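Local coordinates for PKS_KS domain-containing protein (Photorhabdus luminescens subsp. laumondii, PDB 6SMO) that probably acts as a beta-ketoacyl-[acyl-carrier-protein] synthase of the thiolase superfamily and holds a polyketone chain bonded covalently to a cysteine, at residues G190-L198 and H369-S379; A307-A315 and L424-V434. One frame throughout, in Å; residues are numbered along the deposited sequence.

Contact 1 of 2, residues G190-L198 and H369-S379. With LKZ (3,5,7,9,11-pentakis(oxidanylidene)dodecanal), chain H.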
loop_
_atom_site.group_PDB
_atom_site.type_symbol
_atom_site.label_atom_id
_atom_site.label_comp_id
_atom_site.label_asym_id
_atom_site.label_seq_id
_atom_site.Cartn_x
_atom_site.Cartn_y
_atom_site.Cartn_z
ATOM N N GLY B 190 -2.212 2.271 0.988
ATOM C CA GLY B 190 -2.827 3.388 1.729
ATOM C C GLY B 190 -3.743 2.952 2.860
ATOM O O GLY B 190 -3.314 2.170 3.706
ATOM N N CYS B 191 -4.964 3.492 2.850
ATOM C CA CYS B 191 -6.011 3.277 3.842
ATOM C C CYS B 191 -6.904 2.111 3.504
ATOM O O CYS B 191 -7.904 1.917 4.173
ATOM C CB CYS B 191 -6.800 4.572 3.917
ATOM S SG CYS B 191 -5.625 5.772 4.573
ATOM N N ALA B 192 -6.568 1.362 2.455
ATOM C CA ALA B 192 -7.324 0.126 2.147
ATOM C C ALA B 192 -6.474 -1.113 2.466
ATOM O O ALA B 192 -7.011 -2.211 2.419
ATOM C CB ALA B 192 -7.801 0.145 0.719
ATOM N N ALA B 193 -5.210 -0.899 2.838
ATOM C CA ALA B 193 -4.176 -1.913 3.160
ATOM C C ALA B 193 -4.684 -2.893 4.225
ATOM O O ALA B 193 -4.405 -4.099 4.086
ATOM C CB ALA B 193 -2.916 -1.214 3.609
ATOM N N GLY B 194 -5.391 -2.391 5.242
ATOM C CA GLY B 194 -5.952 -3.197 6.345
ATOM C C GLY B 194 -6.807 -4.348 5.837
ATOM O O GLY B 194 -6.507 -5.501 6.203
ATOM N N LEU B 195 -7.825 -4.050 5.021
ATOM C CA LEU B 195 -8.759 -5.058 4.443
ATOM C C LEU B 195 -8.032 -5.902 3.390
ATOM O O LEU B 195 -8.396 -7.084 3.239
ATOM C CB LEU B 195 -9.972 -4.362 3.816
ATOM C CG LEU B 195 -10.951 -3.681 4.773
ATOM C CD1 LEU B 195 -12.283 -3.449 4.079
ATOM C CD2 LEU B 195 -11.163 -4.488 6.047
ATOM N N ASP B 196 -7.070 -5.314 2.674
ATOM C CA ASP B 196 -6.283 -6.003 1.614
ATOM C C ASP B 196 -5.408 -7.088 2.256
ATOM O O ASP B 196 -5.241 -8.152 1.626
ATOM C CB ASP B 196 -5.466 -5.002 0.792
ATOM C CG ASP B 196 -6.310 -4.089 -0.082
ATOM O OD1 ASP B 196 -7.544 -4.268 -0.104
ATOM O OD2 ASP B 196 -5.726 -3.208 -0.742
ATOM N N ALA B 197 -4.882 -6.831 3.458
ATOM C CA ALA B 197 -4.108 -7.796 4.275
ATOM C C ALA B 197 -5.021 -8.948 4.712
ATOM O O ALA B 197 -4.580 -10.111 4.642
ATOM C CB ALA B 197 -3.490 -7.099 5.461
ATOM N N LEU B 198 -6.245 -8.629 5.148
ATOM C CA LEU B 198 -7.297 -9.620 5.503
ATOM C C LEU B 198 -7.716 -10.388 4.242
ATOM O O LEU B 198 -7.961 -11.605 4.349
ATOM C CB LEU B 198 -8.492 -8.895 6.132
ATOM C CG LEU B 198 -8.245 -8.285 7.512
ATOM C CD1 LEU B 198 -9.335 -7.287 7.868
ATOM C CD2 LEU B 198 -8.149 -9.367 8.577
ATOM N N HIS B 369 -9.086 8.696 12.598
ATOM C CA HIS B 369 -8.601 7.969 11.398
ATOM C C HIS B 369 -7.145 7.525 11.563
ATOM O O HIS B 369 -6.266 8.377 11.578
ATOM C CB HIS B 369 -8.834 8.832 10.149
ATOM C CG HIS B 369 -8.838 8.070 8.866
ATOM N ND1 HIS B 369 -8.468 6.759 8.790
ATOM C CD2 HIS B 369 -9.135 8.442 7.610
ATOM C CE1 HIS B 369 -8.547 6.349 7.549
ATOM N NE2 HIS B 369 -8.958 7.357 6.813
ATOM N N ALA B 370 -6.927 6.212 11.605
ATOM C CA ALA B 370 -5.596 5.588 11.772
ATOM C C ALA B 370 -5.107 5.045 10.428
ATOM O O ALA B 370 -4.264 4.163 10.440
ATOM C CB ALA B 370 -5.655 4.514 12.825
ATOM N N LEU B 371 -5.683 5.538 9.333
ATOM C CA LEU B 371 -5.313 5.161 7.945
ATOM C C LEU B 371 -5.527 3.663 7.747
ATOM O O LEU B 371 -6.671 3.229 7.841
ATOM C CB LEU B 371 -3.886 5.603 7.603
ATOM C CG LEU B 371 -3.441 6.954 8.162
ATOM C CD1 LEU B 371 -2.070 7.326 7.638
ATOM C CD2 LEU B 371 -4.440 8.049 7.841
ATOM N N ALA B 372 -4.462 2.927 7.429
ATOM C CA ALA B 372 -4.527 1.464 7.219
ATOM C C ALA B 372 -4.997 0.779 8.503
ATOM O O ALA B 372 -5.846 -0.112 8.416
ATOM C CB ALA B 372 -3.165 0.963 6.831
ATOM N N ALA B 373 -4.522 1.248 9.658
ATOM C CA ALA B 373 -4.876 0.660 10.968
ATOM C C ALA B 373 -6.383 0.746 11.248
ATOM O O ALA B 373 -6.887 -0.151 11.917
ATOM C CB ALA B 373 -4.044 1.275 12.060
ATOM N N ALA B 374 -7.060 1.795 10.772
ATOM C CA ALA B 374 -8.510 2.007 10.985
ATOM C C ALA B 374 -9.315 0.834 10.425
ATOM O O ALA B 374 -10.284 0.460 11.064
ATOM C CB ALA B 374 -8.934 3.293 10.331
ATOM N N ASN B 375 -8.926 0.284 9.277
ATOM C CA ASN B 375 -9.654 -0.870 8.690
ATOM C C ASN B 375 -9.625 -2.062 9.646
ATOM O O ASN B 375 -10.672 -2.656 9.850
ATOM C CB ASN B 375 -9.025 -1.330 7.379
ATOM C CG ASN B 375 -8.951 -0.231 6.352
ATOM O OD1 ASN B 375 -9.800 0.650 6.329
ATOM N ND2 ASN B 375 -7.950 -0.283 5.497
ATOM N N ALA B 376 -8.453 -2.362 10.199
ATOM C CA ALA B 376 -8.187 -3.501 11.109
ATOM C C ALA B 376 -8.922 -3.297 12.440
ATOM O O ALA B 376 -9.567 -4.256 12.903
ATOM C CB ALA B 376 -6.702 -3.658 11.320
ATOM N N ILE B 377 -8.826 -2.097 13.024
ATOM C CA ILE B 377 -9.460 -1.741 14.332
ATOM C C ILE B 377 -10.984 -1.867 14.190
ATOM O O ILE B 377 -11.617 -2.418 15.112
ATOM C CB ILE B 377 -9.029 -0.334 14.805
ATOM C CG1 ILE B 377 -7.525 -0.262 15.086
ATOM C CG2 ILE B 377 -9.835 0.101 16.021
ATOM C CD1 ILE B 377 -6.961 1.140 15.067
ATOM N N GLU B 378 -11.543 -1.373 13.080
ATOM C CA GLU B 378 -12.994 -1.466 12.753
ATOM C C GLU B 378 -13.371 -2.926 12.472
ATOM O O GLU B 378 -14.513 -3.304 12.792
ATOM C CB GLU B 378 -13.340 -0.582 11.553
ATOM C CG GLU B 378 -13.366 0.900 11.874
ATOM C CD GLU B 378 -13.335 1.812 10.659
ATOM O OE1 GLU B 378 -14.009 1.492 9.659
ATOM O OE2 GLU B 378 -12.631 2.843 10.714
ATOM N N SER B 379 -12.455 -3.704 11.884
ATOM C CA SER B 379 -12.617 -5.159 11.612
ATOM C C SER B 379 -12.646 -5.944 12.930
ATOM O O SER B 379 -13.409 -6.926 13.008
ATOM C CB SER B 379 -11.543 -5.679 10.684
ATOM O OG SER B 379 -11.841 -5.358 9.334
HETATM C C4 LKZ H . 1.747 11.213 4.130
HETATM C C5 LKZ H . 1.726 10.031 3.194
HETATM C C6 LKZ H . 1.108 8.731 3.720
HETATM C C7 LKZ H . -0.194 8.481 2.989
HETATM C C8 LKZ H . -0.983 7.194 3.258
HETATM C C10 LKZ H . -6.184 7.661 3.017
HETATM C C22 LKZ H . 3.131 11.294 4.744
HETATM C C11 LKZ H . -6.180 7.144 4.433
HETATM O O19 LKZ H . -6.510 7.832 5.382
HETATM C C3 LKZ H . -4.834 7.232 2.476
HETATM O O23 LKZ H . -4.759 6.590 1.442
HETATM C C2 LKZ H . -3.603 7.519 3.346
HETATM C C9 LKZ H . -2.323 7.334 2.530
HETATM O O20 LKZ H . -2.341 7.381 1.316
HETATM O O21 LKZ H . -0.629 9.325 2.237
HETATM O O22 LKZ H . 2.212 10.124 2.079
HETATM O O24 LKZ H . 4.005 12.018 4.292
HETATM C C23 LKZ H . 3.364 10.420 5.961
#
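Cys191 and His369 meet around the first carbonyl of the bound polyketone. Cys191 SG is bonded covalently to C11 of LKZ, and His369 NE2 lies 2.9 Å from O19 of the ligand. The ring stands oblique to both O19 and the sulfur, with its centroid 4.9 Å from Cys191 SG. His369 CG is anti to the backbone N (chi1 -160°), which swings the imidazole toward the sulfur. Leu371 comes in beside it: its CB lies 3.5 Å from Cys191 SG, and its CD2 is against O19. At the next ligand carbonyl, Cys191 N makes a weak hydrogen bond of 3.4 Å to O23. Residues 190-192 lead straight into helix 193-206, the cysteine sitting just ahead of its first turn, as the acyl-bearing cysteine does in ketosynthases of the thiolase fold; His332, whose ring meets that of His369, is consistent with the family's Cys-His-His set. Farther from the ligand, Asn375 fastens the cysteine backbone. Its ND2 gives a hydrogen bond of 2.6 Å to Cys191 O, arriving from above the carbonyl plane, while the acceptor lies almost in the plane of the amide. Asn375 OD1 is hydrogen-bonded to Ser425 OG, which should fix the flip of the amide. The two helix segments approach to 7.4 Å between axes at 58°. Gly194, with no side chain, lets its backbone lie close to Asn375 CB and Ala372 O. At the N-terminal ends of the helices Ala193 CB meets Ala372 CB at 3.9 Å; further along, Leu195 CD2 and Leu198 CD1 both rest on Ser379 OG. Ser379 OG is hydrogen-bonded to Asn375 O at 3.0 Å, on the opposite face of the carbonyl from Ser379 N.

Contact 2 of 2, residues A307-A315 and L424-V434. With LKZ (3,5,7,9,11-pentakis(oxidanylidene)dodecanal), chain H.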
loop_
_atom_site.group_PDB
_atom_site.type_symbol
_atom_site.label_atom_id
_atom_site.label_comp_id
_atom_site.label_asym_id
_atom_site.label_seq_id
_atom_site.Cartn_x
_atom_site.Cartn_y
_atom_site.Cartn_z
ATOM N N ALA B 307 -18.023 3.036 -8.339
ATOM C CA ALA B 307 -16.850 2.153 -8.134
ATOM C C ALA B 307 -17.025 1.347 -6.840
ATOM O O ALA B 307 -16.890 0.109 -6.895
ATOM C CB ALA B 307 -15.581 2.969 -8.106
ATOM N N MET B 308 -17.319 2.031 -5.729
ATOM C CA MET B 308 -17.543 1.417 -4.391
ATOM C C MET B 308 -18.728 0.446 -4.466
ATOM O O MET B 308 -18.639 -0.633 -3.851
ATOM C CB MET B 308 -17.815 2.490 -3.329
ATOM C CG MET B 308 -18.191 1.934 -1.963
ATOM S SD MET B 308 -16.968 0.777 -1.293
ATOM C CE MET B 308 -16.010 1.872 -0.246
ATOM N N ALA B 309 -19.789 0.816 -5.193
ATOM C CA ALA B 309 -21.010 0.002 -5.401
ATOM C C ALA B 309 -20.654 -1.299 -6.132
ATOM O O ALA B 309 -21.220 -2.349 -5.768
ATOM C CB ALA B 309 -22.046 0.795 -6.161
ATOM N N ARG B 310 -19.755 -1.229 -7.120
ATOM C CA ARG B 310 -19.290 -2.402 -7.911
ATOM C C ARG B 310 -18.445 -3.315 -7.012
ATOM O O ARG B 310 -18.554 -4.547 -7.164
ATOM C CB ARG B 310 -18.499 -1.962 -9.149
ATOM C CG ARG B 310 -18.524 -2.978 -10.282
ATOM C CD ARG B 310 -17.772 -2.541 -11.527
ATOM N NE ARG B 310 -16.423 -3.095 -11.591
ATOM C CZ ARG B 310 -15.309 -2.481 -11.191
ATOM N NH1 ARG B 310 -14.144 -3.099 -11.308
ATOM N NH2 ARG B 310 -15.349 -1.261 -10.683
ATOM N N CYS B 311 -17.647 -2.729 -6.113
ATOM C CA CYS B 311 -16.758 -3.444 -5.154
ATOM C C CYS B 311 -17.600 -4.251 -4.156
ATOM O O CYS B 311 -17.221 -5.403 -3.869
ATOM C CB CYS B 311 -15.854 -2.471 -4.406
ATOM S SG CYS B 311 -14.464 -3.281 -3.572
ATOM N N ILE B 312 -18.689 -3.662 -3.649
ATOM C CA ILE B 312 -19.664 -4.323 -2.726
ATOM C C ILE B 312 -20.295 -5.517 -3.457
ATOM O O ILE B 312 -20.431 -6.586 -2.829
ATOM C CB ILE B 312 -20.736 -3.330 -2.228
ATOM C CG1 ILE B 312 -20.136 -2.215 -1.366
ATOM C CG2 ILE B 312 -21.847 -4.059 -1.486
ATOM C CD1 ILE B 312 -20.996 -0.974 -1.280
ATOM N N ASP B 313 -20.665 -5.325 -4.727
ATOM C CA ASP B 313 -21.348 -6.339 -5.577
ATOM C C ASP B 313 -20.422 -7.544 -5.786
ATOM O O ASP B 313 -20.912 -8.686 -5.672
ATOM C CB ASP B 313 -21.781 -5.736 -6.917
ATOM C CG ASP B 313 -22.746 -6.611 -7.698
ATOM O OD1 ASP B 313 -23.800 -6.967 -7.135
ATOM O OD2 ASP B 313 -22.433 -6.936 -8.862
ATOM N N MET B 314 -19.140 -7.299 -6.077
ATOM C CA MET B 314 -18.135 -8.356 -6.377
ATOM C C MET B 314 -17.755 -9.101 -5.090
ATOM O O MET B 314 -17.449 -10.304 -5.185
ATOM C CB MET B 314 -16.877 -7.769 -7.027
ATOM C CG MET B 314 -17.092 -7.338 -8.467
ATOM S SD MET B 314 -15.591 -7.444 -9.474
ATOM C CE MET B 314 -14.546 -6.254 -8.637
ATOM N N ALA B 315 -17.776 -8.416 -3.942
ATOM C CA ALA B 315 -17.502 -8.995 -2.605
ATOM C C ALA B 315 -18.601 -10.001 -2.234
ATOM O O ALA B 315 -18.270 -11.039 -1.628
ATOM C CB ALA B 315 -17.390 -7.897 -1.576
ATOM N N LEU B 424 -16.810 -1.516 4.543
ATOM C CA LEU B 424 -16.339 -0.645 3.432
ATOM C C LEU B 424 -15.066 0.086 3.874
ATOM O O LEU B 424 -15.057 0.623 4.999
ATOM C CB LEU B 424 -17.449 0.346 3.066
ATOM C CG LEU B 424 -18.596 -0.202 2.215
ATOM C CD1 LEU B 424 -19.089 -1.550 2.722
ATOM C CD2 LEU B 424 -19.748 0.791 2.165
ATOM N N SER B 425 -14.036 0.091 3.021
ATOM C CA SER B 425 -12.763 0.834 3.220
ATOM C C SER B 425 -12.390 1.583 1.937
ATOM O O SER B 425 -12.693 1.074 0.840
ATOM C CB SER B 425 -11.652 -0.082 3.664
ATOM O OG SER B 425 -11.857 -0.511 5.002
ATOM N N SER B 426 -11.755 2.748 2.087
ATOM C CA SER B 426 -11.313 3.648 0.990
ATOM C C SER B 426 -9.968 4.278 1.361
ATOM O O SER B 426 -9.752 4.546 2.559
ATOM C CB SER B 426 -12.350 4.702 0.700
ATOM O OG SER B 426 -13.525 4.122 0.152
ATOM N N GLY B 427 -9.119 4.500 0.364
ATOM C CA GLY B 427 -7.810 5.139 0.563
ATOM C C GLY B 427 -7.403 5.912 -0.675
ATOM O O GLY B 427 -8.207 5.993 -1.609
ATOM N N PHE B 428 -6.162 6.408 -0.695
ATOM C CA PHE B 428 -5.594 7.165 -1.840
ATOM C C PHE B 428 -5.291 6.211 -2.997
ATOM O O PHE B 428 -5.134 5.018 -2.739
ATOM C CB PHE B 428 -4.400 8.019 -1.418
ATOM C CG PHE B 428 -4.765 9.220 -0.590
ATOM C CD1 PHE B 428 -6.082 9.619 -0.472
ATOM C CD2 PHE B 428 -3.795 9.960 0.054
ATOM C CE1 PHE B 428 -6.421 10.724 0.283
ATOM C CE2 PHE B 428 -4.135 11.066 0.809
ATOM C CZ PHE B 428 -5.446 11.444 0.923
ATOM N N SER B 429 -5.159 6.778 -4.201
ATOM C CA SER B 429 -5.001 6.099 -5.519
ATOM C C SER B 429 -6.337 5.471 -5.928
ATOM O O SER B 429 -6.327 4.463 -6.621
ATOM C CB SER B 429 -3.838 5.144 -5.645
ATOM O OG SER B 429 -2.745 5.553 -4.853
ATOM N N GLY B 430 -7.435 6.048 -5.442
ATOM C CA GLY B 430 -8.800 5.605 -5.769
ATOM C C GLY B 430 -9.041 4.147 -5.447
ATOM O O GLY B 430 -9.677 3.469 -6.256
ATOM N N ILE B 431 -8.556 3.693 -4.294
ATOM C CA ILE B 431 -8.706 2.262 -3.914
ATOM C C ILE B 431 -9.938 2.033 -3.033
ATOM O O ILE B 431 -10.041 2.658 -1.983
ATOM C CB ILE B 431 -7.429 1.735 -3.238
ATOM C CG1 ILE B 431 -6.195 1.946 -4.110
ATOM C CG2 ILE B 431 -7.593 0.275 -2.858
ATOM C CD1 ILE B 431 -4.945 1.343 -3.544
ATOM N N HIS B 432 -10.859 1.201 -3.510
ATOM C CA HIS B 432 -12.010 0.727 -2.695
ATOM C C HIS B 432 -11.796 -0.749 -2.347
ATOM O O HIS B 432 -11.372 -1.506 -3.242
ATOM C CB HIS B 432 -13.336 0.938 -3.438
ATOM C CG HIS B 432 -13.683 2.372 -3.658
ATOM N ND1 HIS B 432 -14.023 3.216 -2.619
ATOM C CD2 HIS B 432 -13.754 3.111 -4.786
ATOM C CE1 HIS B 432 -14.282 4.415 -3.096
ATOM N NE2 HIS B 432 -14.124 4.377 -4.422
ATOM N N SER B 433 -12.077 -1.133 -1.099
ATOM C CA SER B 433 -11.937 -2.519 -0.582
ATOM C C SER B 433 -13.122 -2.854 0.329
ATOM O O SER B 433 -13.451 -2.027 1.202
ATOM C CB SER B 433 -10.621 -2.700 0.129
ATOM O OG SER B 433 -9.542 -2.663 -0.795
ATOM N N VAL B 434 -13.735 -4.022 0.114
ATOM C CA VAL B 434 -14.918 -4.527 0.870
ATOM C C VAL B 434 -14.647 -5.978 1.286
ATOM O O VAL B 434 -14.148 -6.749 0.441
ATOM C CB VAL B 434 -16.207 -4.415 0.030
ATOM C CG1 VAL B 434 -17.426 -4.944 0.774
ATOM C CG2 VAL B 434 -16.453 -2.989 -0.440
HETATM C C4 LKZ H . 1.747 11.213 4.130
HETATM C C5 LKZ H . 1.726 10.031 3.194
HETATM C C6 LKZ H . 1.108 8.731 3.720
HETATM C C7 LKZ H . -0.194 8.481 2.989
HETATM C C8 LKZ H . -0.983 7.194 3.258
HETATM C C10 LKZ H . -6.184 7.661 3.017
HETATM C C22 LKZ H . 3.131 11.294 4.744
HETATM C C11 LKZ H . -6.180 7.144 4.433
HETATM O O19 LKZ H . -6.510 7.832 5.382
HETATM C C3 LKZ H . -4.834 7.232 2.476
HETATM O O23 LKZ H . -4.759 6.590 1.442
HETATM C C2 LKZ H . -3.603 7.519 3.346
HETATM C C9 LKZ H . -2.323 7.334 2.530
HETATM O O20 LKZ H . -2.341 7.381 1.316
HETATM O O21 LKZ H . -0.629 9.325 2.237
HETATM O O22 LKZ H . 2.212 10.124 2.079
HETATM O O24 LKZ H . 4.005 12.018 4.292
HETATM C C23 LKZ H . 3.364 10.420 5.961
#
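Met308 wedges between His432, Leu424 and Val434, and its chain, bent at chi2 and chi3, fills the hollow between them. Met308 CB stands over the centre of the His432 ring, 4.0 Å from the centroid, in a CH-pi contact. CG is anti to the backbone N (chi1 174°), and the bends beyond it carry the thioether past the ring, so that SD reaches Val434 CG2 and CE settles among Leu424 CB, Ser426 OG and His432 ND1. Ala307 CB touches His432 CD2 at 3.8 Å. Val434 is the complementary bump: CG2 fits between Cys311 SG (3.7 Å) and Ile312 CG1, and CG1 abuts Ala315 CB. Ile312 CD1 then reaches Leu424 CD2 on the neighbouring strand. Helix 307-315 crosses strand 431-434 at 31°, with 7.8 Å between the segment axes, covering one face of the hairpin, while Ser425 and Ser433 point to the other, where Leu195 of helix 193-206 packs, as in the layered thiolase fold. In the hairpin turn, Phe428 N gives LKZ O23 a hydrogen bond of 2.6 Å, and the ring lays one face against LKZ C3. No hydrogen bond joins helix to strands. His432 is instead hydrogen-bonded through ND1 to Ser426 OG (3.0 Å) and through NE2 to Asn294 OD1, which should hold the ring's rotation and keep its face turned to the methionine.

Overall arrangement
From the N terminus, the chain passes through residues 190-198, then 307-315, 369-379 and 424-434, so the two contacts cross rather than nest. Contact 1 closes a loop of 170 intervening residues and brings helices 193-206 and 372-388 together; contact 2 closes one of 108 and lays helix 306-319 on strands 420-427 and 431-438. Their centres are 13 Å apart, and the hairpin strands lie between the helices of contact 1 and the helix of contact 2. Asp196 and Ser433 probably share a hydrogen bond across this junction, and Cys191 CB packs on Ser426 O. Both contacts meet the same polyketone at their pocket ends.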